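Local coordinates for protein galectin 2 (Gallus gallus, PDB 2YMZ) that probably binds carbohydrates, most likely beta-galactosides, as a lectin of the galectin family, at residues Ile19-Glu25 with Lys77-Ile83; Ala27-Asn33 with His44-Asn50. One frame throughout, in Å; residues are numbered along the deposited sequence.

Contact 1: Ile19-Glu25 with Lys77-Ile83; sequences IKGHISE and KGSTVKI. With SO4 (sulfate ion), chain I.
I19 and I83 form an antiparallel hydrogen-bonded pair in the five-stranded sheet of the galectin beta-sandwich, where strand 16-23 runs between strands 80-88 and 122-129. I19 N gives its hydrogen to I83 O at 2.9 Å, and I19 O takes the amide of I83 in return. G21 and V81 repeat the pattern, V81 N reaching G21 O at 2.8 Å. The ladder ends with a nearly straight bond from I23 N to S79 O (2.8 Å, 171° at the hydrogen). Beyond it the regular pairing stops, though the chains stay close, and G78 N is shared weakly between I23 O and S24 O. G78 has a positive phi (82°), a backbone shape that suits glycine. The carbonyls of V81 and G21 are also touched by CA hydrogens, those of K20 and T80 respectively. K20 and H22 turn their other backbone edge to strand 122-129, bonding with T125, S126 and K123, which places this segment inside the sheet. On the face bearing I19, V81 and I83, the delta methyl of I23 rests on V81 CG2 at 3.8 Å, with F122 against both side chains. S79 OG also lies near that methyl, but its polar partner is the carbonyl of Y76. On the other face, K20 and K82 touch through their aliphatic parts, CG of K20 to CB of K82, while K20 NZ and K82 NZ stay 6.0 Å apart. The H22 ring, its CG anti to the backbone N (chi1 -177°), reaches over to G78 and brings CE1 to 3.1 Å from G78 O, obliquely to the ring. A sulfate, probably from the crystallisation liquor, lies by the same ring; its O4 accepts the backbone hydrogen of E25 N at 3.1 Å.

Contact 2: Ala27-Asn33 with His44-Asn50; sequences AESFAIN and HFNPRFN
E28 meets F49 and N50 just beyond the paired strands of the hairpin 30-34/40-48, part of the larger sheet of the galectin beta-sandwich. E28 OE1 takes N50 ND2 at 2.9 Å from above the carboxylate plane, while E28 O accepts both F49 N and a water that in turn receives N50 N. S29 CA makes a bent CA-H...O contact with P47 O, which also takes a weak bond from F30 N. F30 CG lies between the backbone N and the carbonyl carbon (chi1 64°), which turns one ring face to P47 in a CH-pi contact, P47 CG 4.0 Å from the ring centroid; F122 stacks on the same phenyl ring. F30 O is gripped by the side-chain amide of N46, with ND2 at 2.9 Å and 54° out of the carbonyl plane. A31 CB lies near H44 CE1. I32 and F45 exchange two backbone bonds, and their side chains run side by side, pointing the same way. N33 and H44 lie nearly coplanar, amide and imidazole planes 7° apart; N117 OD1 accepts from N33 ND2, and H44 ND1 donates to an in-plane lone pair of N33 OD1 at 2.6 Å.

How the contacts relate
Contacts 1 and 2 belong to the two opposed sheets of one sandwich, their centres about 11 Å apart, and strand 16-23 is followed directly in the chain by strand 30-34. Between them lies a shared apolar layer: I83 CD1 packs on F30 CE1 at 3.7 Å and I23 CG2 on F49 CZ at 3.8 Å, with F75 touching I23 and I83 of contact 1 and P47 and F49 of contact 2. K77 leans its CE on F49 CB at 3.6 Å. In galectins a histidine, an asparagine and an arginine on the strand equivalent to 40-48 line the sugar groove together with a tryptophan, consistent with H44, N46 and R48 of contact 2 and W64 on strand 63-70.

Contact 1: Ile19-Glu25 with Lys77-Ile83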
ATOM      1  N   ILE A  19       9.961  -1.341  -2.047  1.00 16.28           N
ATOM      2  CA  ILE A  19       8.795  -1.972  -2.620  1.00 18.29           C
ATOM      3  C   ILE A  19       9.232  -3.385  -3.000  1.00 18.66           C
ATOM      4  O   ILE A  19      10.102  -3.535  -3.845  1.00 19.05           O
ATOM      5  CB  ILE A  19       8.358  -1.210  -3.886  1.00 23.11           C
ATOM      6  CG1 ILE A  19       7.756   0.147  -3.470  1.00 22.15           C
ATOM      7  CG2 ILE A  19       7.246  -1.989  -4.644  1.00 21.97           C
ATOM      8  CD1 ILE A  19       7.608   1.163  -4.596  1.00 25.67           C
ATOM      9  N   LYS A  20       8.607  -4.395  -2.452  1.00 18.42           N
ATOM     10  CA  LYS A  20       8.908  -5.765  -2.874  1.00 18.95           C
ATOM     11  C   LYS A  20       7.690  -6.332  -3.404  1.00 17.07           C
ATOM     12  O   LYS A  20       6.586  -6.079  -2.904  1.00 15.69           O
ATOM     13  CB  LYS A  20       9.285  -6.719  -1.724  1.00 22.86           C
ATOM     14  CG  LYS A  20      10.539  -6.412  -0.993  1.00 31.46           C
ATOM     15  CD  LYS A  20      10.726  -7.557   0.046  1.00 31.54           C
ATOM     16  CE  LYS A  20      11.485  -8.715  -0.549  1.00 32.89           C
ATOM     17  NZ  LYS A  20      12.013  -9.593   0.582  1.00 29.18           N
ATOM     18  N   GLY A  21       7.808  -7.188  -4.427  1.00 15.33           N
ATOM     19  CA  GLY A  21       6.594  -7.784  -4.909  1.00 16.28           C
ATOM     20  C   GLY A  21       6.861  -8.810  -5.972  1.00 16.97           C
ATOM     21  O   GLY A  21       8.048  -9.063  -6.315  1.00 20.10           O
ATOM     22  N   HIS A  22       5.783  -9.460  -6.376  1.00 16.87           N
ATOM     23  CA  HIS A  22       5.853 -10.561  -7.350  1.00 17.14           C
ATOM     24  C   HIS A  22       5.535 -10.082  -8.795  1.00 16.92           C
ATOM     25  O   HIS A  22       4.468  -9.539  -9.048  1.00 18.44           O
ATOM     26  CB  HIS A  22       4.848 -11.615  -6.923  1.00 19.23           C
ATOM     27  CG  HIS A  22       4.887 -12.822  -7.817  1.00 26.74           C
ATOM     28  ND1 HIS A  22       5.873 -13.782  -7.746  1.00 31.72           N
ATOM     29  CD2 HIS A  22       4.092 -13.172  -8.849  1.00 26.83           C
ATOM     30  CE1 HIS A  22       5.665 -14.688  -8.697  1.00 27.22           C
ATOM     31  NE2 HIS A  22       4.599 -14.336  -9.381  1.00 31.00           N
ATOM     32  N   ILE A  23       6.440 -10.376  -9.732  1.00 16.48           N
ATOM     33  CA  ILE A  23       6.189 -10.024 -11.154  1.00 17.26           C
ATOM     34  C   ILE A  23       5.448 -11.220 -11.727  1.00 19.95           C
ATOM     35  O   ILE A  23       5.906 -12.313 -11.584  1.00 19.05           O
ATOM     36  CB  ILE A  23       7.519  -9.814 -11.882  1.00 18.45           C
ATOM     37  CG1 ILE A  23       8.244  -8.563 -11.264  1.00 16.70           C
ATOM     38  CG2 ILE A  23       7.297  -9.554 -13.396  1.00 16.75           C
ATOM     39  CD1 ILE A  23       9.701  -8.390 -11.696  1.00 19.96           C
ATOM     40  N   SER A  24       4.320 -10.963 -12.376  1.00 23.02           N
ATOM     41  CA  SER A  24       3.441 -12.003 -12.932  1.00 24.86           C
ATOM     42  C   SER A  24       4.261 -12.830 -13.948  1.00 25.05           C
ATOM     43  O   SER A  24       5.147 -12.320 -14.665  1.00 21.96           O
ATOM     44  CB  SER A  24       2.210 -11.360 -13.626  1.00 30.09           C
ATOM     45  OG  SER A  24       1.480 -10.471 -12.742  1.00 35.48           O
ATOM     46  N   GLU A  25       3.935 -14.125 -14.031  1.00 26.55           N
ATOM     47  CA  GLU A  25       4.608 -15.023 -14.965  1.00 27.76           C
ATOM     48  C   GLU A  25       4.353 -14.547 -16.408  1.00 26.97           C
ATOM     49  O   GLU A  25       5.200 -14.717 -17.306  1.00 28.29           O
ATOM     50  CB  GLU A  25       4.062 -16.477 -14.745  1.00 35.62           C
ATOM     51  CG  GLU A  25       4.911 -17.544 -15.409  1.00 49.77           C
ATOM     52  CD  GLU A  25       6.299 -17.696 -14.781  1.00 57.96           C
ATOM     53  OE1 GLU A  25       6.389 -18.055 -13.577  1.00 64.10           O
ATOM     54  OE2 GLU A  25       7.308 -17.470 -15.498  1.00 62.92           O
ATOM     55  N   LYS A  77      10.334 -12.555 -15.287  1.00 18.72           N
ATOM     56  CA  LYS A  77       8.911 -12.805 -15.055  1.00 18.33           C
ATOM     57  C   LYS A  77       8.723 -13.931 -14.065  1.00 24.39           C
ATOM     58  O   LYS A  77       9.551 -14.865 -14.028  1.00 23.28           O
ATOM     59  CB  LYS A  77       8.196 -13.190 -16.373  1.00 21.13           C
ATOM     60  CG  LYS A  77       8.252 -12.040 -17.391  1.00 19.72           C
ATOM     61  CD  LYS A  77       7.578 -12.466 -18.710  1.00 20.80           C
ATOM     62  CE  LYS A  77       7.882 -11.428 -19.785  1.00 23.46           C
ATOM     63  NZ  LYS A  77       7.099 -11.740 -21.066  1.00 27.92           N
ATOM     64  N   GLY A  78       7.700 -13.824 -13.224  1.00 23.53           N
ATOM     65  CA  GLY A  78       7.471 -14.866 -12.213  1.00 26.18           C
ATOM     66  C   GLY A  78       8.305 -14.774 -10.932  1.00 31.09           C
ATOM     67  O   GLY A  78       8.225 -15.688 -10.113  1.00 37.68           O
ATOM     68  N   SER A  79       9.027 -13.674 -10.689  1.00 20.92           N
ATOM     69  CA  SER A  79       9.998 -13.687  -9.600  1.00 19.77           C
ATOM     70  C   SER A  79       9.511 -12.698  -8.552  1.00 19.64           C
ATOM     71  O   SER A  79       8.640 -11.801  -8.876  1.00 19.69           O
ATOM     72  CB  SER A  79      11.376 -13.194 -10.087  1.00 17.79           C
ATOM     73  OG  SER A  79      11.341 -11.815 -10.627  1.00 18.71           O
ATOM     74  N   THR A  80      10.138 -12.733  -7.392  1.00 17.26           N
ATOM     75  CA  THR A  80       9.838 -11.710  -6.339  1.00 19.24           C
ATOM     76  C   THR A  80      11.033 -10.809  -6.300  1.00 19.98           C
ATOM     77  O   THR A  80      12.157 -11.320  -6.386  1.00 21.59           O
ATOM     78  CB  THR A  80       9.687 -12.373  -4.971  1.00 21.35           C
ATOM     79  OG1 THR A  80       8.470 -13.082  -4.977  1.00 23.80           O
ATOM     80  CG2 THR A  80       9.631 -11.333  -3.787  1.00 24.56           C
ATOM     81  N   VAL A  81      10.826  -9.487  -6.343  1.00 18.10           N
ATOM     82  CA  VAL A  81      11.948  -8.549  -6.448  1.00 20.64           C
ATOM     83  C   VAL A  81      11.773  -7.419  -5.467  1.00 21.70           C
ATOM     84  O   VAL A  81      10.635  -7.094  -5.101  1.00 20.61           O
ATOM     85  CB  VAL A  81      12.111  -7.878  -7.824  1.00 24.26           C
ATOM     86  CG1 VAL A  81      12.535  -8.911  -8.830  1.00 34.04           C
ATOM     87  CG2 VAL A  81      10.863  -7.129  -8.304  1.00 22.83           C
ATOM     88  N   LYS A  82      12.909  -6.848  -5.042  1.00 20.82           N
ATOM     89  CA  LYS A  82      12.894  -5.711  -4.165  1.00 21.11           C
ATOM     90  C   LYS A  82      13.422  -4.501  -4.920  1.00 19.27           C
ATOM     91  O   LYS A  82      14.492  -4.590  -5.515  1.00 21.11           O
ATOM     92  CB  LYS A  82      13.779  -5.945  -2.956  1.00 21.29           C
ATOM     93  CG  LYS A  82      13.813  -4.665  -2.093  1.00 23.53           C
ATOM     94  CD  LYS A  82      14.401  -4.951  -0.711  1.00 24.52           C
ATOM     95  CE  LYS A  82      15.905  -5.150  -0.816  1.00 35.61           C
ATOM     96  NZ  LYS A  82      16.394  -5.497   0.554  1.00 43.53           N
ATOM     97  N   ILE A  83      12.666  -3.407  -4.943  1.00 18.25           N
ATOM     98  CA  ILE A  83      13.067  -2.139  -5.625  1.00 17.70           C
ATOM     99  C   ILE A  83      13.186  -1.042  -4.504  1.00 17.28           C
ATOM    100  O   ILE A  83      12.280  -0.893  -3.729  1.00 17.63           O
ATOM    101  CB  ILE A  83      11.990  -1.783  -6.653  1.00 18.60           C
ATOM    102  CG1 ILE A  83      12.022  -2.857  -7.780  1.00 19.29           C
ATOM    103  CG2 ILE A  83      12.309  -0.460  -7.313  1.00 17.72           C
ATOM    104  CD1 ILE A  83      10.816  -2.992  -8.693  1.00 23.31           C
TER
HETATM  105  S   SO4 I1132       0.861 -14.752 -11.430  1.00 75.21           S
HETATM  106  O1  SO4 I1132       0.091 -15.809 -10.734  1.00 73.81           O
HETATM  107  O2  SO4 I1132       1.000 -13.611 -10.477  1.00 81.86           O
HETATM  108  O3  SO4 I1132       0.131 -14.273 -12.630  1.00 74.51           O
HETATM  109  O4  SO4 I1132       2.179 -15.312 -11.823  1.00 55.45           O

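Contact 2: Ala27-Asn33 with His44-Asn50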
ATOM      1  N   ALA A  27       3.657 -11.224 -17.101  1.00 24.76           N
ATOM      2  CA  ALA A  27       3.831  -9.782 -17.201  1.00 25.19           C
ATOM      3  C   ALA A  27       4.415  -9.375 -18.497  1.00 24.47           C
ATOM      4  O   ALA A  27       5.399  -9.983 -18.915  1.00 25.13           O
ATOM      5  CB  ALA A  27       4.763  -9.243 -16.082  1.00 23.39           C
ATOM      6  N   GLU A  28       3.941  -8.246 -19.075  1.00 19.33           N
ATOM      7  CA  GLU A  28       4.744  -7.615 -20.094  1.00 21.25           C
ATOM      8  C   GLU A  28       5.382  -6.364 -19.538  1.00 17.23           C
ATOM      9  O   GLU A  28       6.293  -5.915 -20.112  1.00 17.07           O
ATOM     10  CB  GLU A  28       3.968  -7.184 -21.360  1.00 26.24           C
ATOM     11  CG  GLU A  28       3.679  -8.418 -22.256  1.00 33.35           C
ATOM     12  CD  GLU A  28       3.159  -8.084 -23.658  1.00 39.07           C
ATOM     13  OE1 GLU A  28       3.168  -6.891 -24.127  1.00 34.06           O
ATOM     14  OE2 GLU A  28       2.735  -9.069 -24.324  1.00 41.78           O
ATOM     15  N   SER A  29       4.809  -5.771 -18.466  1.00 18.38           N
ATOM     16  CA  SER A  29       5.481  -4.599 -17.893  1.00 16.48           C
ATOM     17  C   SER A  29       4.831  -4.299 -16.532  1.00 17.27           C
ATOM     18  O   SER A  29       3.828  -4.900 -16.197  1.00 18.16           O
ATOM     19  CB  SER A  29       5.284  -3.371 -18.809  1.00 20.44           C
ATOM     20  OG  SER A  29       3.981  -2.907 -18.712  1.00 24.28           O
ATOM     21  N   PHE A  30       5.441  -3.407 -15.733  1.00 17.12           N
ATOM     22  CA  PHE A  30       4.729  -2.945 -14.545  1.00 18.00           C
ATOM     23  C   PHE A  30       5.248  -1.505 -14.351  1.00 16.21           C
ATOM     24  O   PHE A  30       6.230  -1.100 -14.969  1.00 15.96           O
ATOM     25  CB  PHE A  30       4.974  -3.857 -13.316  1.00 18.15           C
ATOM     26  CG  PHE A  30       6.417  -3.894 -12.844  1.00 17.29           C
ATOM     27  CD1 PHE A  30       6.884  -2.999 -11.837  1.00 20.12           C
ATOM     28  CD2 PHE A  30       7.264  -4.907 -13.316  1.00 20.88           C
ATOM     29  CE1 PHE A  30       8.173  -3.146 -11.337  1.00 22.64           C
ATOM     30  CE2 PHE A  30       8.551  -4.994 -12.869  1.00 19.97           C
ATOM     31  CZ  PHE A  30       9.026  -4.105 -11.879  1.00 21.21           C
ATOM     32  N   ALA A  31       4.564  -0.709 -13.501  1.00 16.20           N
ATOM     33  CA  ALA A  31       5.065   0.643 -13.322  1.00 15.60           C
ATOM     34  C   ALA A  31       4.846   1.053 -11.842  1.00 14.19           C
ATOM     35  O   ALA A  31       3.876   0.658 -11.213  1.00 16.14           O
ATOM     36  CB  ALA A  31       4.325   1.628 -14.209  1.00 16.51           C
ATOM     37  N   ILE A  32       5.784   1.810 -11.369  1.00 15.78           N
ATOM     38  CA  ILE A  32       5.706   2.390  -9.998  1.00 15.57           C
ATOM     39  C   ILE A  32       5.655   3.893 -10.372  1.00 14.81           C
ATOM     40  O   ILE A  32       6.588   4.454 -11.034  1.00 16.70           O
ATOM     41  CB  ILE A  32       7.002   2.094  -9.243  1.00 17.45           C
ATOM     42  CG1 ILE A  32       7.052   0.612  -8.869  1.00 21.08           C
ATOM     43  CG2 ILE A  32       7.087   2.914  -7.948  1.00 20.60           C
ATOM     44  CD1 ILE A  32       8.406   0.112  -8.392  1.00 22.25           C
ATOM     45  N   ASN A  33       4.566   4.556  -9.938  1.00 16.97           N
ATOM     46  CA  ASN A  33       4.317   5.981 -10.270  1.00 16.40           C
ATOM     47  C   ASN A  33       4.258   6.826  -8.954  1.00 16.54           C
ATOM     48  O   ASN A  33       3.498   6.507  -8.096  1.00 16.56           O
ATOM     49  CB  ASN A  33       2.992   6.076 -10.941  1.00 18.04           C
ATOM     50  CG  ASN A  33       3.030   5.411 -12.350  1.00 17.38           C
ATOM     51  OD1 ASN A  33       3.946   5.671 -13.071  1.00 20.59           O
ATOM     52  ND2 ASN A  33       2.074   4.622 -12.688  1.00 18.64           N
ATOM     53  N   HIS A  44       7.752   7.994 -13.228  1.00 17.02           N
ATOM     54  CA  HIS A  44       7.055   6.800 -13.671  1.00 18.14           C
ATOM     55  C   HIS A  44       8.178   5.842 -14.048  1.00 19.09           C
ATOM     56  O   HIS A  44       8.968   6.152 -14.957  1.00 21.72           O
ATOM     57  CB  HIS A  44       6.179   7.214 -14.892  1.00 17.13           C
ATOM     58  CG  HIS A  44       5.730   6.102 -15.840  1.00 19.23           C
ATOM     59  ND1 HIS A  44       4.634   5.307 -15.597  1.00 19.95           N
ATOM     60  CD2 HIS A  44       6.187   5.749 -17.083  1.00 19.50           C
ATOM     61  CE1 HIS A  44       4.445   4.486 -16.635  1.00 20.50           C
ATOM     62  NE2 HIS A  44       5.344   4.784 -17.567  1.00 20.68           N
ATOM     63  N   PHE A  45       8.348   4.778 -13.281  1.00 17.84           N
ATOM     64  CA  PHE A  45       9.458   3.826 -13.424  1.00 15.73           C
ATOM     65  C   PHE A  45       8.786   2.603 -14.001  1.00 14.11           C
ATOM     66  O   PHE A  45       7.944   1.947 -13.346  1.00 14.13           O
ATOM     67  CB  PHE A  45       9.955   3.502 -11.997  1.00 16.55           C
ATOM     68  CG  PHE A  45      10.977   2.404 -11.943  1.00 15.57           C
ATOM     69  CD1 PHE A  45      12.299   2.689 -12.218  1.00 16.28           C
ATOM     70  CD2 PHE A  45      10.576   1.099 -11.579  1.00 15.93           C
ATOM     71  CE1 PHE A  45      13.257   1.663 -12.180  1.00 16.56           C
ATOM     72  CE2 PHE A  45      11.533   0.073 -11.508  1.00 17.59           C
ATOM     73  CZ  PHE A  45      12.838   0.371 -11.853  1.00 16.36           C
ATOM     74  N   ASN A  46       9.156   2.256 -15.249  1.00 15.19           N
ATOM     75  CA  ASN A  46       8.350   1.284 -15.930  1.00 15.04           C
ATOM     76  C   ASN A  46       9.243   0.245 -16.675  1.00 15.49           C
ATOM     77  O   ASN A  46       9.697   0.484 -17.809  1.00 16.67           O
ATOM     78  CB  ASN A  46       7.573   2.091 -17.011  1.00 16.71           C
ATOM     79  CG  ASN A  46       6.748   1.212 -17.987  1.00 19.15           C
ATOM     80  OD1 ASN A  46       6.518   1.685 -19.118  1.00 21.99           O
ATOM     81  ND2 ASN A  46       6.206   0.099 -17.579  1.00 18.11           N
ATOM     82  N   PRO A  47       9.583  -0.857 -15.991  1.00 15.93           N
ATOM     83  CA  PRO A  47      10.309  -1.910 -16.698  1.00 15.28           C
ATOM     84  C   PRO A  47       9.423  -2.556 -17.752  1.00 15.01           C
ATOM     85  O   PRO A  47       8.287  -2.895 -17.487  1.00 15.54           O
ATOM     86  CB  PRO A  47      10.534  -2.936 -15.587  1.00 14.67           C
ATOM     87  CG  PRO A  47      10.625  -2.145 -14.281  1.00 16.30           C
ATOM     88  CD  PRO A  47       9.526  -1.078 -14.529  1.00 14.87           C
ATOM     89  N   ARG A  48       9.965  -2.693 -18.947  1.00 16.01           N
ATOM     90  CA  ARG A  48       9.195  -3.237 -20.076  1.00 16.10           C
ATOM     91  C   ARG A  48       9.938  -4.494 -20.594  1.00 15.14           C
ATOM     92  O   ARG A  48      11.086  -4.407 -21.046  1.00 17.01           O
ATOM     93  CB  ARG A  48       9.157  -2.186 -21.161  1.00 18.65           C
ATOM     94  CG  ARG A  48       8.075  -1.135 -20.715  1.00 21.67           C
ATOM     95  CD  ARG A  48       7.472  -0.315 -21.836  1.00 25.41           C
ATOM     96  NE  ARG A  48       7.153  -1.108 -22.999  1.00 20.83           N
ATOM     97  CZ  ARG A  48       5.940  -1.537 -23.393  1.00 24.71           C
ATOM     98  NH1 ARG A  48       4.849  -1.243 -22.690  1.00 22.16           N
ATOM     99  NH2 ARG A  48       5.851  -2.296 -24.538  1.00 26.55           N
ATOM    100  N   PHE A  49       9.246  -5.610 -20.509  1.00 16.47           N
ATOM    101  CA  PHE A  49       9.906  -6.907 -20.783  1.00 19.00           C
ATOM    102  C   PHE A  49      10.067  -7.067 -22.303  1.00 19.26           C
ATOM    103  O   PHE A  49      11.097  -7.540 -22.726  1.00 18.22           O
ATOM    104  CB  PHE A  49       9.094  -8.072 -20.217  1.00 19.13           C
ATOM    105  CG  PHE A  49       9.336  -8.254 -18.736  1.00 20.17           C
ATOM    106  CD1 PHE A  49      10.393  -9.050 -18.311  1.00 20.45           C
ATOM    107  CD2 PHE A  49       8.521  -7.628 -17.821  1.00 19.34           C
ATOM    108  CE1 PHE A  49      10.648  -9.188 -16.970  1.00 19.41           C
ATOM    109  CE2 PHE A  49       8.743  -7.783 -16.422  1.00 21.56           C
ATOM    110  CZ  PHE A  49       9.813  -8.587 -16.030  1.00 19.75           C
ATOM    111  N   ASN A  50       9.166  -6.491 -23.090  1.00 20.94           N
ATOM    112  CA  ASN A  50       9.194  -6.788 -24.582  1.00 22.64           C
ATOM    113  C   ASN A  50      10.451  -6.211 -25.171  1.00 21.98           C
ATOM    114  O   ASN A  50      11.098  -6.816 -26.026  1.00 22.82           O
ATOM    115  CB  ASN A  50       8.003  -6.089 -25.294  1.00 25.09           C
ATOM    116  CG  ASN A  50       6.677  -6.739 -24.999  1.00 28.09           C
ATOM    117  OD1 ASN A  50       6.609  -7.782 -24.371  1.00 25.44           O
ATOM    118  ND2 ASN A  50       5.588  -6.104 -25.471  1.00 30.68           N
TER
HETATM  119  O   HOH W   1       6.866  -4.647 -22.573  1.00 24.21           O